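Long-range contacts in L-ribulose 3-epimerase (Methylomonas sp. DH-1, PDB 7CJ7), which catalyses the manganese-dependent epimerization of ketoses at C3, acting most strongly on L-ribulose and also on D-ribulose, D-allulose and D-fructose: residues A[105-110]-A[148-153]; A[138-143]-A[175-180]. All coordinates share one frame; numbering follows the deposited sequence.

Contact 1. Residues A[105-110]-A[148-153]; sequences GSELCG and NIDLEV. With MN (manganese (II) ion), chain D; SOL (L-sorbose), chain C.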
ATOM      1  N   GLY A 105      -7.086 -26.457  15.849  1.00 13.27           N
ATOM      2  CA  GLY A 105      -6.161 -25.313  15.745  1.00 13.09           C
ATOM      3  C   GLY A 105      -6.190 -24.473  17.006  1.00 13.06           C
ATOM      4  O   GLY A 105      -7.147 -24.608  17.770  1.00 13.62           O
ATOM      5  N   SER A 106      -5.172 -23.636  17.217  1.00 12.87           N
ATOM      6  CA  SER A 106      -5.000 -22.840  18.461  1.00 12.57           C
ATOM      7  C   SER A 106      -4.748 -21.361  18.153  1.00 11.12           C
ATOM      8  O   SER A 106      -4.553 -20.603  19.120  1.00 11.35           O
ATOM      9  CB  SER A 106      -3.892 -23.413  19.296  1.00 13.20           C
ATOM     10  OG  SER A 106      -2.718 -23.554  18.519  1.00 13.03           O
ATOM     11  N   GLU A 107      -4.725 -20.951  16.879  1.00 11.18           N
ATOM     12  CA  GLU A 107      -4.439 -19.535  16.512  1.00 11.21           C
ATOM     13  C   GLU A 107      -5.492 -19.014  15.535  1.00 10.37           C
ATOM     14  O   GLU A 107      -5.626 -19.591  14.437  1.00 10.59           O
ATOM     15  CB  GLU A 107      -3.046 -19.405  15.895  1.00 12.32           C
ATOM     16  CG  GLU A 107      -1.938 -19.913  16.795  1.00 12.83           C
ATOM     17  CD  GLU A 107      -1.666 -19.066  18.028  1.00 13.07           C
ATOM     18  OE1 GLU A 107      -2.096 -17.885  18.053  1.00 12.69           O
ATOM     19  OE2 GLU A 107      -1.005 -19.585  18.966  1.00 14.61           O
ATOM     20  N   LEU A 108      -6.222 -17.970  15.945  1.00 10.08           N
ATOM     21  CA  LEU A 108      -7.092 -17.184  15.044  1.00 10.32           C
ATOM     22  C   LEU A 108      -6.406 -15.842  14.825  1.00  9.98           C
ATOM     23  O   LEU A 108      -6.211 -15.117  15.806  1.00  9.26           O
ATOM     24  CB  LEU A 108      -8.476 -16.988  15.664  1.00 11.35           C
ATOM     25  CG  LEU A 108      -9.415 -16.136  14.815  1.00 12.71           C
ATOM     26  CD1 LEU A 108      -9.745 -16.868  13.531  1.00 13.58           C
ATOM     27  CD2 LEU A 108     -10.685 -15.778  15.561  1.00 14.13           C
ATOM     28  N   CYS A 109      -5.991 -15.552  13.595  1.00 11.11           N
ATOM     29  CA  CYS A 109      -5.140 -14.373  13.312  1.00 10.92           C
ATOM     30  C   CYS A 109      -5.696 -13.586  12.123  1.00 10.22           C
ATOM     31  O   CYS A 109      -6.783 -13.916  11.620  1.00  9.47           O
ATOM     32  CB  CYS A 109      -3.693 -14.805  13.108  1.00 11.67           C
ATOM     33  SG  CYS A 109      -3.412 -15.725  11.574  1.00 14.66           S
ATOM     34  N   GLY A 110      -5.008 -12.515  11.747  1.00  9.89           N
ATOM     35  CA  GLY A 110      -5.433 -11.654  10.638  1.00  9.63           C
ATOM     36  C   GLY A 110      -6.151 -10.402  11.118  1.00  9.89           C
ATOM     37  O   GLY A 110      -5.970  -9.976  12.278  1.00  9.50           O
ATOM     38  N   ASN A 148      -5.622 -18.792  21.100  1.00  9.59           N
ATOM     39  CA  ASN A 148      -5.024 -17.434  21.110  1.00  9.29           C
ATOM     40  C   ASN A 148      -5.552 -16.649  19.907  1.00  9.00           C
ATOM     41  O   ASN A 148      -5.716 -17.234  18.814  1.00  8.39           O
ATOM     42  CB  ASN A 148      -3.497 -17.467  21.054  1.00  9.29           C
ATOM     43  CG  ASN A 148      -2.854 -18.251  22.172  1.00  9.43           C
ATOM     44  OD1 ASN A 148      -3.204 -18.070  23.333  1.00  9.77           O
ATOM     45  ND2 ASN A 148      -1.894 -19.095  21.829  1.00 10.71           N
ATOM     46  N   ILE A 149      -5.747 -15.345  20.074  1.00  8.55           N
ATOM     47  CA  ILE A 149      -6.051 -14.444  18.932  1.00  9.15           C
ATOM     48  C   ILE A 149      -4.827 -13.559  18.696  1.00  9.94           C
ATOM     49  O   ILE A 149      -4.198 -13.105  19.665  1.00  9.76           O
ATOM     50  CB  ILE A 149      -7.344 -13.645  19.140  1.00  9.41           C
ATOM     51  CG1 ILE A 149      -7.227 -12.590  20.242  1.00  9.96           C
ATOM     52  CG2 ILE A 149      -8.496 -14.603  19.397  1.00 10.84           C
ATOM     53  CD1 ILE A 149      -8.440 -11.680  20.318  1.00 10.32           C
ATOM     54  N   ASP A 150      -4.491 -13.369  17.427  1.00  9.41           N
ATOM     55  CA  ASP A 150      -3.313 -12.584  16.998  1.00  9.48           C
ATOM     56  C   ASP A 150      -3.823 -11.507  16.040  1.00  9.04           C
ATOM     57  O   ASP A 150      -4.365 -11.855  14.970  1.00  9.50           O
ATOM     58  CB  ASP A 150      -2.257 -13.501  16.385  1.00  9.53           C
ATOM     59  CG  ASP A 150      -2.066 -14.795  17.156  1.00 10.78           C
ATOM     60  OD1 ASP A 150      -1.290 -14.788  18.143  1.00 10.61           O
ATOM     61  OD2 ASP A 150      -2.715 -15.803  16.773  1.00 12.80           O
ATOM     62  N   LEU A 151      -3.675 -10.248  16.431  1.00  8.98           N
ATOM     63  CA  LEU A 151      -4.223  -9.086  15.697  1.00  9.39           C
ATOM     64  C   LEU A 151      -3.173  -8.623  14.687  1.00  8.88           C
ATOM     65  O   LEU A 151      -2.088  -8.154  15.100  1.00  7.94           O
ATOM     66  CB  LEU A 151      -4.571  -7.998  16.712  1.00 10.79           C
ATOM     67  CG  LEU A 151      -5.813  -8.256  17.570  1.00 12.35           C
ATOM     68  CD1 LEU A 151      -5.658  -9.450  18.496  1.00 15.02           C
ATOM     69  CD2 LEU A 151      -6.142  -7.024  18.377  1.00 13.31           C
ATOM     70  N   GLU A 152      -3.466  -8.808  13.402  1.00  8.98           N
ATOM     71  CA  GLU A 152      -2.504  -8.520  12.320  1.00  8.55           C
ATOM     72  C   GLU A 152      -2.493  -7.016  12.035  1.00  8.86           C
ATOM     73  O   GLU A 152      -3.515  -6.469  11.594  1.00  8.57           O
ATOM     74  CB  GLU A 152      -2.846  -9.296  11.056  1.00  9.47           C
ATOM     75  CG  GLU A 152      -1.721  -9.257  10.054  1.00 10.26           C
ATOM     76  CD  GLU A 152      -2.022 -10.039   8.792  1.00 11.57           C
ATOM     77  OE1 GLU A 152      -3.187 -10.514   8.632  1.00 14.43           O
ATOM     78  OE2 GLU A 152      -1.101 -10.184   7.988  1.00 11.56           O
ATOM     79  N   VAL A 153      -1.342  -6.395  12.241  1.00  9.27           N
ATOM     80  CA  VAL A 153      -1.061  -4.994  11.825  1.00 10.70           C
ATOM     81  C   VAL A 153      -0.974  -4.978  10.303  1.00 10.29           C
ATOM     82  O   VAL A 153      -0.172  -5.733   9.738  1.00 12.03           O
ATOM     83  CB  VAL A 153       0.238  -4.501  12.479  1.00 11.69           C
ATOM     84  CG1 VAL A 153       0.591  -3.103  12.003  1.00 13.57           C
ATOM     85  CG2 VAL A 153       0.130  -4.577  13.995  1.00 14.04           C
TER
HETATM   86 MN    MN D 302      -0.786 -11.257   6.240  1.00 20.11          MN
HETATM   87  C1  SOL C 301      -3.976  -9.087   4.244  1.00 18.34           C
HETATM   88  O1  SOL C 301      -3.227  -8.144   3.514  1.00 15.98           O
HETATM   89  C2  SOL C 301      -3.098 -10.078   4.938  1.00 16.34           C
HETATM   90  O2  SOL C 301      -1.929  -9.816   5.168  1.00 14.15           O
HETATM   91  C3  SOL C 301      -3.683 -11.435   5.301  1.00 18.35           C
HETATM   92  O3  SOL C 301      -2.917 -12.062   6.304  1.00 13.86           O
HETATM   93  C4  SOL C 301      -5.139 -11.314   5.739  1.00 21.18           C
HETATM   94  O4  SOL C 301      -5.216 -10.492   6.905  1.00 28.39           O
HETATM   95  C5  SOL C 301      -5.798 -12.659   6.053  1.00 24.39           C
HETATM   96  O5  SOL C 301      -7.086 -12.432   6.624  1.00 31.17           O
HETATM   97  C6  SOL C 301      -5.954 -13.555   4.842  1.00 26.53           C
HETATM   98  O6  SOL C 301      -6.532 -14.809   5.215  1.00 23.74           O
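Glu107 lies beside Asn148 and crosses Asp150 at about a right angle, all three on one face of two parallel strands. Its chain bends at chi2 (-70°), which turns the carboxylate over toward 148-153. There its two oxygens take different partners. Asn148 ND2 gives OE2 of Glu107 a nearly straight hydrogen bond of 3.0 Å. The bond lies in the amide plane but reaches the carboxylate from above its plane. Glu107 OE1 sits only 2.5 Å from Asp150 OD2, so one of these buried acids probably holds a proton. Lys5 forms salt bridges with both acids, and Asn148 OD1 accepts from the backbone N of Phe3. Leu108 and Ile149 point to the other face, where Leu108 CB is 4.4 Å from Ile149 CG2. The backbones pair by a ladder: Leu108 N bonds to Asn148 O at 3.0 Å, and Asp150 N to Leu108 O at 2.9 Å. Farther on, Glu152 N bonds to Gly110 O. The Glu152 chain runs extended from there, and its OE2 binds manganese at 2.1 Å. Glu152 OE1 accepts a hydrogen bond of 2.7 Å from O4 of L-sorbose. Asp185, His211 and Glu246 also bind the metal. These are the neighbouring parallel strands of a beta-alpha-beta unit of the TIM barrel, leading into the metal and sugar site.

Contact 2. Residues A[138-143]-A[175-180]; sequences LADYAA and VNRPNA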
ATOM      1  N   LEU A 138     -14.008 -11.387  22.177  1.00 10.24           N
ATOM      2  CA  LEU A 138     -13.492 -12.511  21.358  1.00  9.91           C
ATOM      3  C   LEU A 138     -12.415 -13.257  22.151  1.00  9.30           C
ATOM      4  O   LEU A 138     -12.465 -14.482  22.190  1.00  8.89           O
ATOM      5  CB  LEU A 138     -12.921 -11.990  20.044  1.00 10.14           C
ATOM      6  CG  LEU A 138     -12.205 -13.048  19.205  1.00 10.32           C
ATOM      7  CD1 LEU A 138     -13.138 -14.206  18.876  1.00 10.77           C
ATOM      8  CD2 LEU A 138     -11.636 -12.434  17.940  1.00 10.77           C
ATOM      9  N   ALA A 139     -11.455 -12.549  22.741  1.00  9.14           N
ATOM     10  CA  ALA A 139     -10.383 -13.186  23.541  1.00  9.65           C
ATOM     11  C   ALA A 139     -11.014 -14.090  24.610  1.00 10.37           C
ATOM     12  O   ALA A 139     -10.527 -15.218  24.816  1.00 11.11           O
ATOM     13  CB  ALA A 139      -9.479 -12.141  24.141  1.00 10.12           C
ATOM     14  N   ASP A 140     -12.062 -13.617  25.282  1.00 10.91           N
ATOM     15  CA  ASP A 140     -12.700 -14.355  26.400  1.00 12.32           C
ATOM     16  C   ASP A 140     -13.402 -15.595  25.835  1.00 11.36           C
ATOM     17  O   ASP A 140     -13.300 -16.676  26.475  1.00 12.48           O
ATOM     18  CB  ASP A 140     -13.616 -13.431  27.208  1.00 14.27           C
ATOM     19  CG  ASP A 140     -12.853 -12.385  28.008  1.00 16.27           C
ATOM     20  OD1 ASP A 140     -11.640 -12.576  28.216  1.00 18.06           O
ATOM     21  OD2 ASP A 140     -13.474 -11.374  28.402  1.00 20.09           O
ATOM     22  N   TYR A 141     -14.067 -15.472  24.682  1.00 10.32           N
ATOM     23  CA  TYR A 141     -14.729 -16.612  23.992  1.00 10.79           C
ATOM     24  C   TYR A 141     -13.687 -17.657  23.575  1.00 10.76           C
ATOM     25  O   TYR A 141     -13.897 -18.877  23.846  1.00 12.31           O
ATOM     26  CB  TYR A 141     -15.540 -16.131  22.786  1.00 10.82           C
ATOM     27  CG  TYR A 141     -16.399 -17.199  22.176  1.00 11.06           C
ATOM     28  CD1 TYR A 141     -17.590 -17.598  22.761  1.00 12.39           C
ATOM     29  CD2 TYR A 141     -15.995 -17.848  21.022  1.00 11.76           C
ATOM     30  CE1 TYR A 141     -18.366 -18.601  22.198  1.00 12.61           C
ATOM     31  CE2 TYR A 141     -16.756 -18.853  20.457  1.00 11.90           C
ATOM     32  CZ  TYR A 141     -17.959 -19.211  21.025  1.00 12.56           C
ATOM     33  OH  TYR A 141     -18.688 -20.221  20.455  1.00 14.04           O
ATOM     34  N   ALA A 142     -12.602 -17.211  22.936  1.00 11.11           N
ATOM     35  CA  ALA A 142     -11.499 -18.068  22.442  1.00 11.14           C
ATOM     36  C   ALA A 142     -10.824 -18.755  23.631  1.00 10.89           C
ATOM     37  O   ALA A 142     -10.377 -19.891  23.477  1.00 11.53           O
ATOM     38  CB  ALA A 142     -10.507 -17.253  21.645  1.00 11.10           C
ATOM     39  N   ALA A 143     -10.741 -18.083  24.781  1.00 12.06           N
ATOM     40  CA  ALA A 143      -9.996 -18.593  25.957  1.00 13.13           C
ATOM     41  C   ALA A 143     -10.661 -19.886  26.437  1.00 14.70           C
ATOM     42  O   ALA A 143      -9.960 -20.771  26.944  1.00 16.40           O
ATOM     43  CB  ALA A 143      -9.944 -17.545  27.044  1.00 12.95           C
ATOM     44  N   VAL A 175      -6.778  -3.748  25.344  1.00  9.93           N
ATOM     45  CA  VAL A 175      -7.495  -5.051  25.330  1.00  9.92           C
ATOM     46  C   VAL A 175      -7.186  -5.780  26.643  1.00 10.00           C
ATOM     47  O   VAL A 175      -8.117  -6.246  27.304  1.00  9.66           O
ATOM     48  CB  VAL A 175      -7.096  -5.888  24.104  1.00  9.17           C
ATOM     49  CG1 VAL A 175      -7.643  -7.301  24.217  1.00 10.16           C
ATOM     50  CG2 VAL A 175      -7.544  -5.198  22.821  1.00  9.46           C
ATOM     51  N   ASN A 176      -5.903  -5.872  26.986  1.00 10.68           N
ATOM     52  CA  ASN A 176      -5.424  -6.427  28.272  1.00 10.55           C
ATOM     53  C   ASN A 176      -5.971  -7.846  28.479  1.00 11.18           C
ATOM     54  O   ASN A 176      -6.616  -8.100  29.513  1.00 10.52           O
ATOM     55  CB  ASN A 176      -5.840  -5.533  29.435  1.00 10.86           C
ATOM     56  CG  ASN A 176      -5.090  -5.927  30.680  1.00 11.64           C
ATOM     57  OD1 ASN A 176      -3.968  -6.406  30.572  1.00 15.13           O
ATOM     58  ND2 ASN A 176      -5.695  -5.728  31.837  1.00 13.13           N
ATOM     59  N   ARG A 177      -5.716  -8.739  27.527  1.00 11.50           N
ATOM     60  CA  ARG A 177      -6.091 -10.170  27.606  1.00 12.86           C
ATOM     61  C   ARG A 177      -4.852 -11.018  27.362  1.00 13.24           C
ATOM     62  O   ARG A 177      -4.095 -10.755  26.432  1.00 13.41           O
ATOM     63  CB  ARG A 177      -7.202 -10.470  26.598  1.00 13.34           C
ATOM     64  CG  ARG A 177      -8.530  -9.819  26.951  1.00 13.64           C
ATOM     65  CD  ARG A 177      -9.050 -10.295  28.289  1.00 15.62           C
ATOM     66  NE  ARG A 177     -10.447  -9.970  28.504  1.00 15.78           N
ATOM     67  CZ  ARG A 177     -10.871  -8.855  29.075  1.00 16.34           C
ATOM     68  NH1 ARG A 177      -9.993  -7.946  29.453  1.00 16.88           N
ATOM     69  NH2 ARG A 177     -12.162  -8.647  29.262  1.00 18.32           N
ATOM     70  N   PRO A 178      -4.618 -12.063  28.186  1.00 14.10           N
ATOM     71  CA  PRO A 178      -3.388 -12.854  28.100  1.00 14.08           C
ATOM     72  C   PRO A 178      -3.275 -13.690  26.816  1.00 12.28           C
ATOM     73  O   PRO A 178      -2.171 -14.096  26.473  1.00 12.87           O
ATOM     74  CB  PRO A 178      -3.478 -13.783  29.322  1.00 15.15           C
ATOM     75  CG  PRO A 178      -4.964 -13.895  29.596  1.00 16.38           C
ATOM     76  CD  PRO A 178      -5.525 -12.530  29.251  1.00 16.21           C
ATOM     77  N   ASN A 179      -4.399 -13.942  26.144  1.00 10.51           N
ATOM     78  CA  ASN A 179      -4.407 -14.787  24.920  1.00  9.96           C
ATOM     79  C   ASN A 179      -4.617 -13.893  23.699  1.00 10.16           C
ATOM     80  O   ASN A 179      -4.960 -14.427  22.645  1.00 10.78           O
ATOM     81  CB  ASN A 179      -5.451 -15.901  24.981  1.00 10.38           C
ATOM     82  CG  ASN A 179      -6.864 -15.374  25.017  1.00 10.30           C
ATOM     83  OD1 ASN A 179      -7.146 -14.421  25.732  1.00 10.46           O
ATOM     84  ND2 ASN A 179      -7.757 -16.005  24.276  1.00 11.65           N
ATOM     85  N   ALA A 180      -4.363 -12.590  23.824  1.00 10.58           N
ATOM     86  CA  ALA A 180      -4.378 -11.662  22.675  1.00 10.49           C
ATOM     87  C   ALA A 180      -2.944 -11.211  22.382  1.00 10.11           C
ATOM     88  O   ALA A 180      -2.256 -10.709  23.284  1.00 11.26           O
ATOM     89  CB  ALA A 180      -5.302 -10.506  22.920  1.00 11.01           C
TER
HETATM   90  O   HOH W   1      -8.773 -13.897  27.834  1.00 19.93           O
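In the outer layer of the TIM barrel, helix 125-143 packs its last turns against the loop that joins helix 165-175 to strand 180-185. A type I beta turn from Arg177 to Ala180 forms much of this loop. Arg177 comes side-on to Asp140 and grips it with two nitrogens, each on the syn side of its oxygen. Arg177 NE bonds to Asp140 OD1 at 2.9 Å, and NH2 of Arg177 to Asp140 OD2 at 3.1 Å. The guanidinium and carboxylate planes are 17° apart, so the two groups meet edge to edge with a slight twist. Nearer its backbone, the aliphatic part of Arg177 rests on the helix, with CB 3.7 Å from Ala139 CB. Asn179 reaches the helix backbone itself. With CG between the backbone N and the carbonyl carbon (chi1 65°), the amide turns to the helix, and Asn179 ND2 donates to Ala139 O at 2.9 Å. That oxygen also accepts the helical bond from Ala143 N, and the two donors reach it from opposite faces of its plane. Asn179 ND2 has a second acceptor in Ile147 O, beyond the helix. A water joins the two polar groups, donating to Asn179 OD1 at 2.7 Å and to Asp140 OD1 at 3.2 Å.

Contact 1 is buried in the barrel wall, and contact 2 lies farther out and is partly buried. Their centres are 11 Å apart. Helix 125-143 joins them along the chain, since it connects the two strands of contact 1 and supplies one side of contact 2. They also touch: Ile149 N probably bonds to Asn179 O, and Ile149 packs on Ala139 and Ala180. Backbone pairing carries contact 1, with a buried pair of acids bridged by Lys5 toward one end and the manganese site at the other. Side chains carry contact 2, through a salt bridge, a hydrogen bond from a side-chain amide to a helix carbonyl and a water, away from the annotated sites.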